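Local coordinates for protein nicotinate phosphoribosyltransferase (Vibrio cholerae, PDB 4HL7) that probably catalyses the ATP-driven formation of nicotinate ribonucleotide from nicotinate and phosphoribosyl diphosphate, a step of NAD biosynthesis, at residues 227-232 with 320-325; 289-294 with 307-312. All coordinates share one frame; numbering follows the deposited sequence.

Contact 1. Residues 227-232 with 320-325; sequences IGTIAH and LFIFSD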
# COMPACT_ATOMS: atom_id res chain seq x y z
N ILE A 227 6.98 -7.17 6.49
CA ILE A 227 6.94 -5.74 6.95
C ILE A 227 5.55 -5.17 6.61
O ILE A 227 5.02 -5.37 5.48
CB ILE A 227 8.07 -4.92 6.23
CG1 ILE A 227 9.42 -5.65 6.31
CG2 ILE A 227 8.22 -3.47 6.75
CD1 ILE A 227 10.05 -5.70 7.68
N GLY A 228 4.90 -4.55 7.61
CA GLY A 228 3.66 -3.79 7.42
C GLY A 228 3.90 -2.32 7.82
O GLY A 228 4.68 -2.05 8.75
N THR A 229 3.34 -1.35 7.09
CA THR A 229 3.18 -0.03 7.71
C THR A 229 1.69 0.20 7.70
O THR A 229 0.98 -0.41 6.91
CB THR A 229 3.88 1.14 6.98
OG1 THR A 229 3.11 1.51 5.82
CG2 THR A 229 5.37 0.76 6.56
N ILE A 230 1.23 1.10 8.53
CA ILE A 230 -0.21 1.31 8.68
C ILE A 230 -0.66 2.09 7.46
O ILE A 230 -0.03 3.11 7.12
CB ILE A 230 -0.46 2.16 9.92
CG1 ILE A 230 0.24 1.49 11.12
CG2 ILE A 230 -1.97 2.31 10.20
CD1 ILE A 230 0.40 2.48 12.28
N ALA A 231 -1.75 1.70 6.84
CA ALA A 231 -2.20 2.40 5.62
C ALA A 231 -3.05 3.60 6.00
O ALA A 231 -3.52 3.71 7.16
CB ALA A 231 -3.00 1.46 4.73
N HIS A 232 -3.17 4.54 5.07
CA HIS A 232 -3.99 5.77 5.28
C HIS A 232 -5.42 5.46 5.71
O HIS A 232 -6.01 6.18 6.49
CB HIS A 232 -4.09 6.59 3.99
CG HIS A 232 -2.77 7.12 3.55
ND1 HIS A 232 -2.10 6.58 2.53
CD2 HIS A 232 -1.97 8.15 4.07
CE1 HIS A 232 -0.89 7.22 2.41
NE2 HIS A 232 -0.83 8.18 3.35
N LEU A 320 12.90 4.83 12.45
CA LEU A 320 13.03 4.34 11.09
C LEU A 320 12.17 5.20 10.15
O LEU A 320 10.99 5.42 10.43
CB LEU A 320 12.54 2.88 11.00
CG LEU A 320 12.46 2.25 9.58
CD1 LEU A 320 13.88 2.18 8.98
CD2 LEU A 320 11.89 0.83 9.68
N PHE A 321 12.74 5.65 9.04
CA PHE A 321 11.94 6.29 7.97
C PHE A 321 11.79 5.29 6.85
O PHE A 321 12.78 4.78 6.38
CB PHE A 321 12.73 7.43 7.34
CG PHE A 321 12.82 8.67 8.19
CD1 PHE A 321 12.00 8.83 9.33
CD2 PHE A 321 13.69 9.73 7.80
CE1 PHE A 321 12.04 10.00 10.07
CE2 PHE A 321 13.74 10.91 8.60
CZ PHE A 321 12.93 11.01 9.70
N ILE A 322 10.56 5.00 6.44
CA ILE A 322 10.34 4.20 5.20
C ILE A 322 9.92 5.20 4.14
O ILE A 322 8.91 5.91 4.31
CB ILE A 322 9.19 3.16 5.37
CG1 ILE A 322 9.52 2.25 6.56
CG2 ILE A 322 9.00 2.38 4.05
CD1 ILE A 322 9.00 0.82 6.46
N PHE A 323 10.72 5.31 3.08
CA PHE A 323 10.39 6.14 1.91
C PHE A 323 9.66 5.24 0.90
O PHE A 323 10.14 4.15 0.62
CB PHE A 323 11.69 6.67 1.30
CG PHE A 323 12.39 7.63 2.18
CD1 PHE A 323 11.98 8.96 2.23
CD2 PHE A 323 13.43 7.20 3.01
CE1 PHE A 323 12.64 9.88 3.08
CE2 PHE A 323 14.10 8.13 3.86
CZ PHE A 323 13.67 9.45 3.88
N SER A 324 8.51 5.66 0.40
CA SER A 324 7.69 4.80 -0.48
C SER A 324 7.06 5.53 -1.68
O SER A 324 6.18 4.95 -2.34
CB SER A 324 6.57 4.13 0.34
OG SER A 324 5.61 5.11 0.81
N ASP A 325 7.53 6.74 -1.98
CA ASP A 325 6.87 7.56 -3.02
C ASP A 325 7.44 7.34 -4.42
O ASP A 325 8.22 8.17 -4.92
CB ASP A 325 6.89 9.06 -2.69
CG ASP A 325 5.99 9.87 -3.63
OD1 ASP A 325 5.14 9.29 -4.31
OD2 ASP A 325 6.17 11.09 -3.70

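Contact 2. Residues 289-294 with 307-312; sequences DGVRHD and AHYQQL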
# COMPACT_ATOMS: atom_id res chain seq x y z
N ASP A 289 7.80 3.15 16.05
CA ASP A 289 9.08 2.77 15.56
C ASP A 289 9.56 3.73 14.50
O ASP A 289 10.77 3.79 14.20
CB ASP A 289 9.00 1.35 15.01
CG ASP A 289 8.56 0.35 16.09
OD1 ASP A 289 9.27 0.26 17.10
OD2 ASP A 289 7.42 -0.20 16.00
N GLY A 290 8.64 4.49 13.93
CA GLY A 290 9.05 5.43 12.89
C GLY A 290 7.86 5.86 12.05
O GLY A 290 6.66 5.65 12.42
N VAL A 291 8.18 6.44 10.90
CA VAL A 291 7.15 7.05 10.05
C VAL A 291 7.45 6.73 8.58
O VAL A 291 8.61 6.42 8.21
CB VAL A 291 7.11 8.60 10.23
CG1 VAL A 291 6.47 8.95 11.57
CG2 VAL A 291 8.54 9.24 10.13
N ARG A 292 6.44 6.90 7.74
CA ARG A 292 6.57 6.58 6.30
C ARG A 292 6.35 7.84 5.48
O ARG A 292 5.39 8.59 5.73
CB ARG A 292 5.53 5.50 5.91
CG ARG A 292 5.61 5.08 4.42
CD ARG A 292 4.62 3.93 4.10
NE ARG A 292 3.50 4.54 3.40
CZ ARG A 292 2.21 4.43 3.70
NH1 ARG A 292 1.33 5.16 3.00
NH2 ARG A 292 1.76 3.58 4.61
N HIS A 293 7.18 8.03 4.46
CA HIS A 293 7.04 9.16 3.53
C HIS A 293 6.33 8.70 2.29
O HIS A 293 6.76 7.73 1.67
CB HIS A 293 8.42 9.66 3.12
CG HIS A 293 8.37 10.72 2.07
ND1 HIS A 293 8.63 10.45 0.77
CD2 HIS A 293 7.94 12.03 2.12
CE1 HIS A 293 8.42 11.54 0.04
NE2 HIS A 293 7.99 12.51 0.86
N ASP A 294 5.27 9.41 1.89
CA ASP A 294 4.54 8.99 0.68
C ASP A 294 4.13 10.11 -0.27
O ASP A 294 3.52 9.85 -1.28
CB ASP A 294 3.27 8.24 1.08
CG ASP A 294 2.72 7.32 -0.06
OD1 ASP A 294 1.47 7.36 -0.33
OD2 ASP A 294 3.51 6.57 -0.72
N ALA A 307 13.91 17.04 12.96
CA ALA A 307 13.78 18.21 13.87
C ALA A 307 12.69 17.99 14.95
O ALA A 307 12.79 18.47 16.11
CB ALA A 307 13.49 19.47 13.08
N HIS A 308 11.61 17.32 14.56
CA HIS A 308 10.54 17.03 15.50
C HIS A 308 10.99 16.09 16.60
O HIS A 308 10.76 16.35 17.80
CB HIS A 308 9.33 16.47 14.74
CG HIS A 308 8.14 16.21 15.63
ND1 HIS A 308 7.36 17.20 16.08
CD2 HIS A 308 7.55 15.01 16.05
CE1 HIS A 308 6.35 16.67 16.81
NE2 HIS A 308 6.48 15.34 16.79
N TYR A 309 11.65 14.97 16.21
CA TYR A 309 12.21 14.06 17.19
C TYR A 309 13.14 14.82 18.19
O TYR A 309 13.02 14.65 19.43
CB TYR A 309 12.98 12.98 16.51
CG TYR A 309 12.03 11.90 15.90
CD1 TYR A 309 10.95 11.34 16.64
CD2 TYR A 309 12.33 11.34 14.64
CE1 TYR A 309 10.19 10.29 16.11
CE2 TYR A 309 11.53 10.33 14.10
CZ TYR A 309 10.48 9.83 14.82
OH TYR A 309 9.74 8.81 14.26
N GLN A 310 14.03 15.63 17.62
CA GLN A 310 15.03 16.36 18.42
C GLN A 310 14.36 17.34 19.38
O GLN A 310 14.81 17.44 20.52
CB GLN A 310 16.05 17.04 17.51
CG GLN A 310 16.89 16.05 16.72
CD GLN A 310 17.78 16.73 15.72
OE1 GLN A 310 17.42 17.76 15.12
NE2 GLN A 310 18.93 16.16 15.52
N GLN A 311 13.28 18.01 18.96
CA GLN A 311 12.55 18.95 19.80
C GLN A 311 11.92 18.18 20.99
O GLN A 311 11.78 18.71 22.09
CB GLN A 311 11.45 19.68 18.99
CG GLN A 311 10.53 20.57 19.86
N LEU A 312 11.57 16.94 20.73
CA LEU A 312 10.93 16.08 21.75
C LEU A 312 11.98 15.26 22.56
O LEU A 312 11.61 14.47 23.43
CB LEU A 312 9.93 15.13 21.07
CG LEU A 312 8.69 15.75 20.44
CD1 LEU A 312 7.83 14.64 19.89
CD2 LEU A 312 7.91 16.56 21.47

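Contact 1. Residues 227-232 with 320-325
Within the alpha/beta-barrel part of the enzyme, the extended connection 227-232 faces the inner surface of strand 320-323 through a small aliphatic cluster of I227, T229 and I322. The methyl groups CG2 of T229 and CD1 of I322 meet tip to tip at 3.6 Å, each side chain reaching out from its own backbone. A second approach, 4.4 Å between CG2 of I227 and CD1 of I322, brings another methyl to the same end of the isoleucine. At that CD1 the directions to the two partner methyls make an angle of about 79°, so the carbon is met from two directions. No hydrogen bond joins the segments, and the backbones stay well apart, with the CA atoms of T229 and I322 8.7 Å from each other.

A single torsion sets the two branches of T229 apart: with chi1 at 76°, CG2 lies anti to the carbonyl carbon and extends to I322, whereas OG1 is turned to R292, whose NH2 hydrogen-bonds it. One residue thus presents a methyl to the apolar cluster, while its buried hydroxyl is satisfied by R292 of strand 290-293, the neighbour of strand 320-323.

The connection carries H232, predicted to undergo autocatalytic phosphorylation but unmodified here, and runs on toward helix 232-241; NE2 of H232 is hydrogen-bonded to OD1 of D269. Backbone bonds from I227 to T213 and from I230 to I265 tie the connection to strands 210-213 and 265-267, the outermost strands of the parallel sheet, consistent with closure of the barrel at this seam. Whereas I322 faces the connection, F321 and F323 pack against helix 298-311, where both rings meet W301.

Contact 2. Residues 289-294 with 307-312
Y309, near the end of helix 298-311, reaches back to G290 and V291 on the first strand of a beta-alpha-beta crossover, strand 290-293, helix 298-311 and strand 320-323. The contact across the segments is van der Waals in kind. With chi1 at -77°, CG of Y309 lies anti to the carbonyl carbon, beside the backbone N, which carries the phenol out to the strand. OH of Y309 lies 3.7 Å from CA of G290. CG1 of V291 is farther from OH of Y309, at 4.2 Å. G290 adopts backbone angles suited to glycine (phi 161°, psi -164°), and its CA meets the hydroxyl directly. V291 also packs on W301 and M305.

Polar interactions lie within the segments or lead outward. H308 NE2 is hydrogen-bonded to the carbonyl of F280, and D289 OD2 to the amide of A264. The R292 guanidinium turns an edge in plane toward the D294 carboxylate, a long salt bridge of 4.0 Å between NH1 and OD1; R292 NH2 and D294 OD2 hydrogen-bond elsewhere, the latter to S324 OG.

Just past the helix, L312 places CG over one face of the H308 ring, 4.3 Å above its plane and displaced toward the rim.

The centres of contacts 1 and 2 lie 12 Å apart, and their strands 320-323 and 290-293 are parallel neighbours in one sheet, joined directly by a probable hydrogen bond of 2.7 Å between I322 O and H293 N. Along the chain the order is 227-232, 289-294, 307-312, 320-325, so both segments of contact 2 fall between those of contact 1. The two contacts occupy opposite faces of the sheet: contact 1 reaches the interior of the barrel, and contact 2 seats helix 298-311 outside. Together they place strands 290-293 and 320-323 between helix 298-311 outside and the connection carrying the predicted phosphorylation site inside.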